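Local coordinates for protein aspartate aminotransferase, mitochondrial (Trypanosoma brucei brucei, PDB 4W5K) that probably catalyses the pyridoxal-phosphate-dependent transfer of an amino group between L-aspartate and 2-oxoglutarate, working as a homodimer, at residues I68-L78 and L287-K298; C118-V126 and G139-Y148. The protein carries 1 engineered substitution. One frame throughout, in Å; residues are numbered along the deposited sequence.

Overall arrangement
The two contacts lie on opposite sides of the chain's centre, 31 Å apart between their own centres and about 20 Å apart at their nearest atoms. Along the chain, interaction 2 is nested within the loop that interaction 1 closes. The pyridoxal phosphate is the common reference point: the side chain of Phe71 in interaction 1 is about 10 Å from the bound cofactor, and that of Pro124 in interaction 2 about 9 Å. Interaction 1 packs two helices together close to the second subunit, whereas interaction 2 pairs two neighbouring parallel strands of the large mixed sheet. From there strand 120-124 runs toward Tyr128, a cofactor-binding residue about 7 Å from Pro124, side chain to side chain.

Interaction 1 of 2, residues I68-L78 and L287-K298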
loop_
_atom_site.group_PDB
_atom_site.type_symbol
_atom_site.label_atom_id
_atom_site.label_comp_id
_atom_site.label_asym_id
_atom_site.label_seq_id
_atom_site.Cartn_x
_atom_site.Cartn_y
_atom_site.Cartn_z
ATOM N N ILE A 68 7.702 8.637 -5.665
ATOM C CA ILE A 68 8.455 9.168 -6.782
ATOM C C ILE A 68 8.365 10.700 -6.767
ATOM O O ILE A 68 7.258 11.269 -6.822
ATOM C CB ILE A 68 7.928 8.616 -8.136
ATOM C CG1 ILE A 68 8.052 7.080 -8.156
ATOM C CG2 ILE A 68 8.685 9.256 -9.289
ATOM C CD1 ILE A 68 7.691 6.468 -9.490
ATOM N N ALA A 69 9.514 11.367 -6.708
ATOM C CA ALA A 69 9.560 12.814 -6.473
ATOM C C ALA A 69 8.838 13.617 -7.556
ATOM O O ALA A 69 8.128 14.586 -7.247
ATOM C CB ALA A 69 11.000 13.284 -6.366
ATOM N N SER A 70 9.009 13.229 -8.816
ATOM C CA SER A 70 8.348 13.960 -9.904
ATOM C C SER A 70 6.832 13.796 -9.827
ATOM O O SER A 70 6.082 14.731 -10.130
ATOM C CB SER A 70 8.855 13.509 -11.269
ATOM O OG SER A 70 8.563 12.149 -11.526
ATOM N N PHE A 71 6.380 12.609 -9.446
ATOM C CA PHE A 71 4.935 12.386 -9.252
ATOM C C PHE A 71 4.396 13.311 -8.165
ATOM O O PHE A 71 3.347 13.943 -8.314
ATOM C CB PHE A 71 4.653 10.921 -8.878
ATOM C CG PHE A 71 3.293 10.691 -8.294
ATOM C CD1 PHE A 71 2.169 10.611 -9.121
ATOM C CD2 PHE A 71 3.122 10.592 -6.918
ATOM C CE1 PHE A 71 0.900 10.402 -8.569
ATOM C CE2 PHE A 71 1.869 10.392 -6.356
ATOM C CZ PHE A 71 0.739 10.312 -7.190
ATOM N N VAL A 72 5.100 13.370 -7.043
ATOM C CA VAL A 72 4.603 14.190 -5.938
ATOM C C VAL A 72 4.534 15.663 -6.353
ATOM O O VAL A 72 3.559 16.351 -6.047
ATOM C CB VAL A 72 5.472 14.016 -4.668
ATOM C CG1 VAL A 72 5.009 14.993 -3.569
ATOM C CG2 VAL A 72 5.399 12.566 -4.173
ATOM N N GLU A 73 5.568 16.139 -7.039
ATOM C CA GLU A 73 5.591 17.505 -7.548
ATOM C C GLU A 73 4.405 17.797 -8.481
ATOM O O GLU A 73 3.744 18.843 -8.345
ATOM C CB GLU A 73 6.906 17.757 -8.282
ATOM C CG GLU A 73 7.078 19.158 -8.815
ATOM C CD GLU A 73 8.484 19.392 -9.324
ATOM O OE1 GLU A 73 8.671 20.297 -10.159
ATOM O OE2 GLU A 73 9.401 18.662 -8.881
ATOM N N GLU A 74 4.139 16.885 -9.418
ATOM C CA GLU A 74 3.009 17.069 -10.340
ATOM C C GLU A 74 1.658 16.981 -9.609
ATOM O O GLU A 74 0.731 17.724 -9.941
ATOM C CB GLU A 74 3.046 16.042 -11.480
ATOM C CG GLU A 74 4.216 16.206 -12.463
ATOM C CD GLU A 74 4.371 17.619 -12.995
ATOM O OE1 GLU A 74 3.394 18.163 -13.564
ATOM O OE2 GLU A 74 5.484 18.180 -12.856
ATOM N N ALA A 75 1.548 16.091 -8.625
ATOM C CA ALA A 75 0.322 15.993 -7.825
ATOM C C ALA A 75 0.040 17.307 -7.099
ATOM O O ALA A 75 -1.098 17.795 -7.109
ATOM C CB ALA A 75 0.412 14.859 -6.827
ATOM N N GLN A 76 1.074 17.873 -6.474
ATOM C CA GLN A 76 0.943 19.195 -5.850
ATOM C C GLN A 76 0.431 20.253 -6.820
ATOM O O GLN A 76 -0.491 21.028 -6.497
ATOM C CB GLN A 76 2.287 19.668 -5.308
ATOM C CG GLN A 76 2.816 18.869 -4.153
ATOM C CD GLN A 76 4.198 19.360 -3.749
ATOM O OE1 GLN A 76 5.035 19.650 -4.605
ATOM N NE2 GLN A 76 4.414 19.533 -2.449
ATOM N N LYS A 77 1.068 20.331 -7.984
ATOM C CA LYS A 77 0.724 21.370 -8.958
ATOM C C LYS A 77 -0.700 21.197 -9.499
ATOM O O LYS A 77 -1.405 22.196 -9.756
ATOM C CB LYS A 77 1.737 21.386 -10.106
ATOM C CG LYS A 77 3.109 21.920 -9.683
ATOM C CD LYS A 77 4.044 22.141 -10.864
ATOM C CE LYS A 77 4.318 20.853 -11.613
ATOM N NZ LYS A 77 5.415 21.015 -12.626
ATOM N N LEU A 78 -1.122 19.944 -9.663
ATOM C CA LEU A 78 -2.478 19.656 -10.156
ATOM C C LEU A 78 -3.508 20.034 -9.093
ATOM O O LEU A 78 -4.556 20.613 -9.408
ATOM C CB LEU A 78 -2.626 18.173 -10.547
ATOM C CG LEU A 78 -4.051 17.737 -10.923
ATOM C CD1 LEU A 78 -4.514 18.422 -12.203
ATOM C CD2 LEU A 78 -4.129 16.217 -11.055
ATOM N N LEU A 287 4.975 1.716 -7.611
ATOM C CA LEU A 287 5.468 2.497 -8.740
ATOM C C LEU A 287 4.471 2.840 -9.836
ATOM O O LEU A 287 4.546 3.939 -10.400
ATOM C CB LEU A 287 6.600 1.736 -9.421
ATOM C CG LEU A 287 7.885 1.521 -8.620
ATOM C CD1 LEU A 287 8.666 0.423 -9.285
ATOM C CD2 LEU A 287 8.704 2.815 -8.553
ATOM N N TYR A 288 3.604 1.890 -10.196
ATOM C CA TYR A 288 2.934 1.929 -11.513
ATOM C C TYR A 288 2.092 3.185 -11.711
ATOM O O TYR A 288 2.232 3.892 -12.716
ATOM C CB TYR A 288 2.061 0.688 -11.702
ATOM C CG TYR A 288 1.433 0.584 -13.079
ATOM C CD1 TYR A 288 0.179 1.109 -13.322
ATOM C CD2 TYR A 288 2.095 -0.043 -14.119
ATOM C CE1 TYR A 288 -0.409 1.011 -14.555
ATOM C CE2 TYR A 288 1.517 -0.145 -15.359
ATOM C CZ TYR A 288 0.264 0.393 -15.568
ATOM O OH TYR A 288 -0.361 0.313 -16.795
ATOM N N GLY A 289 1.230 3.460 -10.730
ATOM C CA GLY A 289 0.347 4.621 -10.818
ATOM C C GLY A 289 1.146 5.912 -10.915
ATOM O O GLY A 289 0.837 6.787 -11.725
ATOM N N ALA A 290 2.187 6.020 -10.096
ATOM C CA ALA A 290 3.019 7.217 -10.056
ATOM C C ALA A 290 3.747 7.452 -11.371
ATOM O O ALA A 290 3.859 8.588 -11.823
ATOM C CB ALA A 290 4.029 7.128 -8.879
ATOM N N TRP A 291 4.224 6.379 -12.000
ATOM C CA TRP A 291 4.830 6.476 -13.314
ATOM C C TRP A 291 3.872 7.077 -14.334
ATOM O O TRP A 291 4.215 7.987 -15.091
ATOM C CB TRP A 291 5.232 5.096 -13.819
ATOM C CG TRP A 291 6.508 4.547 -13.295
ATOM C CD1 TRP A 291 7.553 5.230 -12.734
ATOM C CD2 TRP A 291 6.876 3.166 -13.314
ATOM N NE1 TRP A 291 8.573 4.330 -12.415
ATOM C CE2 TRP A 291 8.169 3.065 -12.763
ATOM C CE3 TRP A 291 6.231 2.002 -13.753
ATOM C CZ2 TRP A 291 8.831 1.833 -12.623
ATOM C CZ3 TRP A 291 6.892 0.784 -13.624
ATOM C CH2 TRP A 291 8.176 0.713 -13.064
ATOM N N VAL A 292 2.660 6.543 -14.327
ATOM C CA VAL A 292 1.630 6.915 -15.302
ATOM C C VAL A 292 1.213 8.376 -15.134
ATOM O O VAL A 292 1.159 9.127 -16.113
ATOM C CB VAL A 292 0.393 6.016 -15.165
ATOM C CG1 VAL A 292 -0.816 6.628 -15.940
ATOM C CG2 VAL A 292 0.702 4.621 -15.670
ATOM N N VAL A 293 0.949 8.775 -13.887
ATOM C CA VAL A 293 0.451 10.133 -13.640
ATOM C C VAL A 293 1.577 11.132 -13.929
ATOM O O VAL A 293 1.356 12.148 -14.584
ATOM C CB VAL A 293 -0.097 10.263 -12.222
ATOM C CG1 VAL A 293 -0.372 11.727 -11.858
ATOM C CG2 VAL A 293 -1.405 9.464 -12.102
ATOM N N SER A 294 2.797 10.810 -13.499
ATOM C CA SER A 294 3.920 11.716 -13.731
ATOM C C SER A 294 4.201 11.898 -15.232
ATOM O O SER A 294 4.462 13.019 -15.710
ATOM C CB SER A 294 5.164 11.205 -12.983
ATOM O OG SER A 294 6.291 12.017 -13.265
ATOM N N SER A 295 4.119 10.797 -15.975
ATOM C CA SER A 295 4.344 10.799 -17.409
ATOM C C SER A 295 3.306 11.657 -18.125
ATOM O O SER A 295 3.629 12.434 -19.020
ATOM C CB SER A 295 4.301 9.374 -17.939
ATOM O OG SER A 295 4.325 9.352 -19.357
ATOM N N ILE A 296 2.056 11.502 -17.719
ATOM C CA ILE A 296 0.988 12.237 -18.383
ATOM C C ILE A 296 1.091 13.720 -18.075
ATOM O O ILE A 296 1.029 14.537 -18.982
ATOM C CB ILE A 296 -0.395 11.709 -17.988
ATOM C CG1 ILE A 296 -0.626 10.333 -18.624
ATOM C CG2 ILE A 296 -1.478 12.686 -18.425
ATOM C CD1 ILE A 296 -1.841 9.557 -18.067
ATOM N N LEU A 297 1.292 14.072 -16.809
ATOM C CA LEU A 297 1.228 15.479 -16.412
ATOM C C LEU A 297 2.451 16.270 -16.878
ATOM O O LEU A 297 2.383 17.490 -17.026
ATOM C CB LEU A 297 1.062 15.600 -14.901
ATOM C CG LEU A 297 -0.312 15.149 -14.396
ATOM C CD1 LEU A 297 -0.356 15.191 -12.861
ATOM C CD2 LEU A 297 -1.463 15.978 -15.053
ATOM N N LYS A 298 3.559 15.584 -17.153
ATOM C CA LYS A 298 4.732 16.288 -17.696
ATOM C C LYS A 298 4.748 16.391 -19.227
ATOM O O LYS A 298 5.657 16.991 -19.805
ATOM C CB LYS A 298 6.026 15.614 -17.202
ATOM C CG LYS A 298 6.265 15.876 -15.712
ATOM C CD LYS A 298 7.463 15.128 -15.162
ATOM C CE LYS A 298 8.393 16.082 -14.407
ATOM N NZ LYS A 298 7.741 16.745 -13.229
HETATM O O HOH W 1 3.787 19.847 -15.275
#
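Phe71 and Ser294 mark the crossing of the two helices, with their CA atoms 4.6 Å apart. The axes of 69-78 and 287-297 approach to 8.6 Å at a crossing angle of 58°. Ala290 and Ser294 are the small residues here, and Ala290 CB sits over a face of the Phe71 ring, 4.1 Å from the centroid, a CH-pi contact. Val293 meets the edge of the same ring through CB and CG1. The ring lies here because CG of Phe71 is anti to the backbone N (chi1 164°). At the N-cap position, Ile68 reaches with CD1 to Trp291 CD1 at 3.5 Å, and the same methyl touches Leu287 and Ala290. Ser70 OG and Ser294 OG share a hydrogen bond of 2.9 Å beside this apolar patch. The Phe71 ring also meets Phe243 and, on sheet strand 92-97, Gln96, while Leu287 packs on His252 of the second subunit.

At the other end, Glu74 bends at chi2 (-50°) and takes two lysines on one oxygen. Lys298 NZ lies 2.7 Å from Glu74 OE2 on its anti side and Lys77 NZ 2.8 Å from it on the syn side, from opposite faces of the carboxylate plane. With two ammonium groups on a single oxygen, the largely buried carboxylate is probably stabilised as an anion, and the salt-bridge network ties the C-terminal end of 287-297 to helix 69-80.

Interaction 2 of 2, residues C118-V126 and G139-Y148; sequences CNRIYGPDV and GMELTPYSYY
On the face bearing Ile121, the bent tail of Met140 (chi3 78°) tucks CE between Cys118 SG and Ile121; Met140 CE is tight against Ile121 CB at 3.5 Å. Leu142 swings CD1 over Gly123 N at 3.7 Å, filling the place where Gly123 lacks a side chain. On the other face, in the one Thr143 conformer described and so less certainly, CG2 drops onto the middle of the Tyr122 ring, 3.4 Å from the centroid and 12° off the normal, a CH-pi fit; Arg120 CD lies against the same methyl.

The Tyr145 ring slides beneath the Gly123-Pro124 peptide: Pro124 CA is 3.7 Å from the ring centroid. Tyr145 OH goes on to hydrogen-bond Leu174 O in strand 172-176. Pro124 CB in turn presses on Tyr147.

Five good backbone bonds, from Glu141 N to Asn119 O through to Tyr145 N to Gly123 O, and a weak sixth from Asp125 N to Tyr145 O join the parallel strands of this beta-alpha-beta unit. Past them the Asp125 carboxylate takes over: OD1 accepts Tyr148 N at 3.0 Å through the syn lone pair, nearly straight at 174°, and OD2 accepts Tyr147 N weakly. It thus substitutes for main-chain acceptors where regular pairing ends.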
loop_
_atom_site.group_PDB
_atom_site.type_symbol
_atom_site.label_atom_id
_atom_site.label_comp_id
_atom_site.label_asym_id
_atom_site.label_seq_id
_atom_site.Cartn_x
_atom_site.Cartn_y
_atom_site.Cartn_z
ATOM N N CYS A 118 -6.305 16.198 19.734
ATOM C CA CYS A 118 -6.799 15.672 18.461
ATOM C C CYS A 118 -7.481 14.320 18.605
ATOM O O CYS A 118 -6.874 13.291 18.273
ATOM C CB CYS A 118 -5.643 15.547 17.458
ATOM S SG CYS A 118 -6.285 15.443 15.760
ATOM N N ASN A 119 -8.723 14.305 19.089
ATOM C CA ASN A 119 -9.420 13.036 19.297
ATOM C C ASN A 119 -10.810 12.947 18.659
ATOM O O ASN A 119 -11.509 11.952 18.844
ATOM C CB ASN A 119 -9.524 12.742 20.789
ATOM C CG ASN A 119 -10.130 13.884 21.554
ATOM O OD1 ASN A 119 -10.874 14.695 20.997
ATOM N ND2 ASN A 119 -9.812 13.968 22.837
ATOM N N ARG A 120 -11.178 13.956 17.868
ATOM C CA ARG A 120 -12.485 14.013 17.216
ATOM C C ARG A 120 -12.317 14.618 15.812
ATOM O O ARG A 120 -11.421 15.440 15.595
ATOM C CB ARG A 120 -13.468 14.837 18.064
ATOM C CG ARG A 120 -14.870 14.807 17.542
ATOM C CD ARG A 120 -15.769 15.830 18.247
ATOM N NE ARG A 120 -15.988 15.545 19.660
ATOM C CZ ARG A 120 -17.167 15.683 20.263
ATOM N NH1 ARG A 120 -18.228 16.080 19.567
ATOM N NH2 ARG A 120 -17.294 15.423 21.561
ATOM N N ILE A 121 -13.118 14.167 14.847
ATOM C CA ILE A 121 -13.115 14.763 13.514
ATOM C C ILE A 121 -14.580 14.830 13.061
ATOM O O ILE A 121 -15.363 13.911 13.320
ATOM C CB ILE A 121 -12.240 13.979 12.510
ATOM C CG1 ILE A 121 -12.236 14.657 11.130
ATOM C CG2 ILE A 121 -12.680 12.528 12.423
ATOM C CD1 ILE A 121 -11.170 14.047 10.157
ATOM N N TYR A 122 -14.965 15.959 12.474
ATOM C CA TYR A 122 -16.352 16.181 12.075
ATOM C C TYR A 122 -16.508 15.862 10.594
ATOM O O TYR A 122 -15.709 16.323 9.783
ATOM C CB TYR A 122 -16.777 17.626 12.330
ATOM C CG TYR A 122 -17.033 17.956 13.775
ATOM C CD1 TYR A 122 -15.975 18.127 14.651
ATOM C CD2 TYR A 122 -18.327 18.102 14.263
ATOM C CE1 TYR A 122 -16.209 18.449 15.993
ATOM C CE2 TYR A 122 -18.569 18.406 15.593
ATOM C CZ TYR A 122 -17.507 18.578 16.446
ATOM O OH TYR A 122 -17.743 18.890 17.777
ATOM N N GLY A 123 -17.532 15.086 10.244
ATOM C CA GLY A 123 -17.755 14.736 8.840
ATOM C C GLY A 123 -19.233 14.929 8.520
ATOM O O GLY A 123 -20.053 15.069 9.423
ATOM N N PRO A 124 -19.583 14.923 7.223
ATOM C CA PRO A 124 -21.005 15.137 6.906
ATOM C C PRO A 124 -21.869 13.998 7.460
ATOM O O PRO A 124 -21.408 12.839 7.509
ATOM C CB PRO A 124 -21.035 15.166 5.356
ATOM C CG PRO A 124 -19.774 14.449 4.923
ATOM C CD PRO A 124 -18.742 14.701 6.030
ATOM N N ASP A 125 -23.094 14.328 7.856
ATOM C CA ASP A 125 -23.992 13.370 8.509
ATOM C C ASP A 125 -24.217 12.126 7.647
ATOM O O ASP A 125 -24.299 11.011 8.164
ATOM C CB ASP A 125 -25.332 14.037 8.892
ATOM C CG ASP A 125 -26.029 14.745 7.722
ATOM O OD1 ASP A 125 -25.604 14.641 6.558
ATOM O OD2 ASP A 125 -27.038 15.406 8.003
ATOM N N VAL A 126 -24.287 12.320 6.337
ATOM C CA VAL A 126 -24.245 11.215 5.385
ATOM C C VAL A 126 -22.918 11.295 4.667
ATOM O O VAL A 126 -22.619 12.288 3.998
ATOM C CB VAL A 126 -25.399 11.272 4.352
ATOM C CG1 VAL A 126 -25.280 10.101 3.367
ATOM C CG2 VAL A 126 -26.731 11.257 5.050
ATOM N N GLY A 139 -7.119 7.237 15.825
ATOM C CA GLY A 139 -7.338 7.721 17.186
ATOM C C GLY A 139 -8.413 8.785 17.302
ATOM O O GLY A 139 -8.499 9.487 18.309
ATOM N N MET A 140 -9.231 8.915 16.270
ATOM C CA MET A 140 -10.266 9.961 16.303
ATOM C C MET A 140 -11.654 9.439 16.035
ATOM O O MET A 140 -11.877 8.651 15.108
ATOM C CB MET A 140 -9.936 11.066 15.295
ATOM C CG MET A 140 -8.619 11.806 15.603
ATOM S SD MET A 140 -8.029 12.591 14.089
ATOM C CE MET A 140 -9.091 14.017 14.034
ATOM N N GLU A 141 -12.603 9.946 16.824
ATOM C CA GLU A 141 -14.015 9.681 16.625
ATOM C C GLU A 141 -14.646 10.596 15.574
ATOM O O GLU A 141 -14.641 11.815 15.714
ATOM C CB GLU A 141 -14.754 9.845 17.958
ATOM C CG GLU A 141 -16.207 9.465 17.874
ATOM C CD GLU A 141 -16.959 9.806 19.138
ATOM O OE1 GLU A 141 -16.329 10.327 20.080
ATOM O OE2 GLU A 141 -18.181 9.557 19.181
ATOM N N LEU A 142 -15.164 10.005 14.505
ATOM C CA LEU A 142 -15.905 10.767 13.500
ATOM C C LEU A 142 -17.279 11.135 14.026
ATOM O O LEU A 142 -18.032 10.279 14.485
ATOM C CB LEU A 142 -16.014 9.955 12.213
ATOM C CG LEU A 142 -16.720 10.606 11.017
ATOM C CD1 LEU A 142 -15.911 11.758 10.458
ATOM C CD2 LEU A 142 -16.899 9.531 9.926
ATOM N N THR A 143 -17.591 12.421 13.981
ATOM C CA THR A 143 -18.857 12.908 14.517
ATOM C C THR A 143 -19.550 13.785 13.467
ATOM O O THR A 143 -18.898 14.503 12.721
ATOM C CB THR A 143 -18.635 13.667 15.830
ATOM O OG1 THR A 143 -19.883 13.862 16.499
ATOM C CG2 THR A 143 -17.968 14.999 15.583
ATOM N N PRO A 144 -20.884 13.707 13.393
ATOM C CA PRO A 144 -21.517 14.367 12.237
ATOM C C PRO A 144 -21.744 15.877 12.321
ATOM O O PRO A 144 -21.895 16.439 13.421
ATOM C CB PRO A 144 -22.869 13.651 12.150
ATOM C CG PRO A 144 -23.173 13.311 13.575
ATOM C CD PRO A 144 -21.834 12.859 14.130
ATOM N N TYR A 145 -21.787 16.519 11.148
ATOM C CA TYR A 145 -22.422 17.835 10.981
ATOM C C TYR A 145 -23.555 17.719 9.972
ATOM O O TYR A 145 -23.505 16.892 9.058
ATOM C CB TYR A 145 -21.426 18.924 10.537
ATOM C CG TYR A 145 -20.612 18.672 9.270
ATOM C CD1 TYR A 145 -21.175 18.806 8.003
ATOM C CD2 TYR A 145 -19.256 18.365 9.344
ATOM C CE1 TYR A 145 -20.417 18.606 6.842
ATOM C CE2 TYR A 145 -18.490 18.162 8.189
ATOM C CZ TYR A 145 -19.070 18.280 6.949
ATOM O OH TYR A 145 -18.320 18.084 5.815
ATOM N N SER A 146 -24.572 18.553 10.147
ATOM C CA SER A 146 -25.691 18.589 9.225
ATOM C C SER A 146 -25.200 18.853 7.811
ATOM O O SER A 146 -24.335 19.704 7.587
ATOM C CB SER A 146 -26.690 19.661 9.651
ATOM O OG SER A 146 -27.208 19.407 10.946
ATOM N N TYR A 147 -25.732 18.108 6.852
ATOM C CA TYR A 147 -25.258 18.218 5.478
ATOM C C TYR A 147 -26.341 17.811 4.504
ATOM O O TYR A 147 -26.791 18.622 3.692
ATOM C CB TYR A 147 -23.994 17.353 5.252
ATOM C CG TYR A 147 -23.408 17.536 3.871
ATOM C CD1 TYR A 147 -22.612 18.638 3.577
ATOM C CD2 TYR A 147 -23.659 16.613 2.858
ATOM C CE1 TYR A 147 -22.080 18.820 2.312
ATOM C CE2 TYR A 147 -23.131 16.787 1.567
ATOM C CZ TYR A 147 -22.344 17.902 1.311
ATOM O OH TYR A 147 -21.788 18.106 0.072
ATOM N N TYR A 148 -26.772 16.557 4.583
ATOM C CA TYR A 148 -27.776 16.052 3.628
ATOM C C TYR A 148 -29.208 16.262 4.113
ATOM O O TYR A 148 -29.543 15.995 5.275
ATOM C CB TYR A 148 -27.528 14.566 3.351
ATOM C CG TYR A 148 -28.514 13.928 2.395
ATOM C CD1 TYR A 148 -28.442 14.167 1.029
ATOM C CD2 TYR A 148 -29.499 13.065 2.857
ATOM C CE1 TYR A 148 -29.338 13.567 0.146
ATOM C CE2 TYR A 148 -30.375 12.459 1.997
ATOM C CZ TYR A 148 -30.293 12.720 0.632
ATOM O OH TYR A 148 -31.188 12.134 -0.249
HETATM O O HOH W 2 -29.426 13.994 7.063
#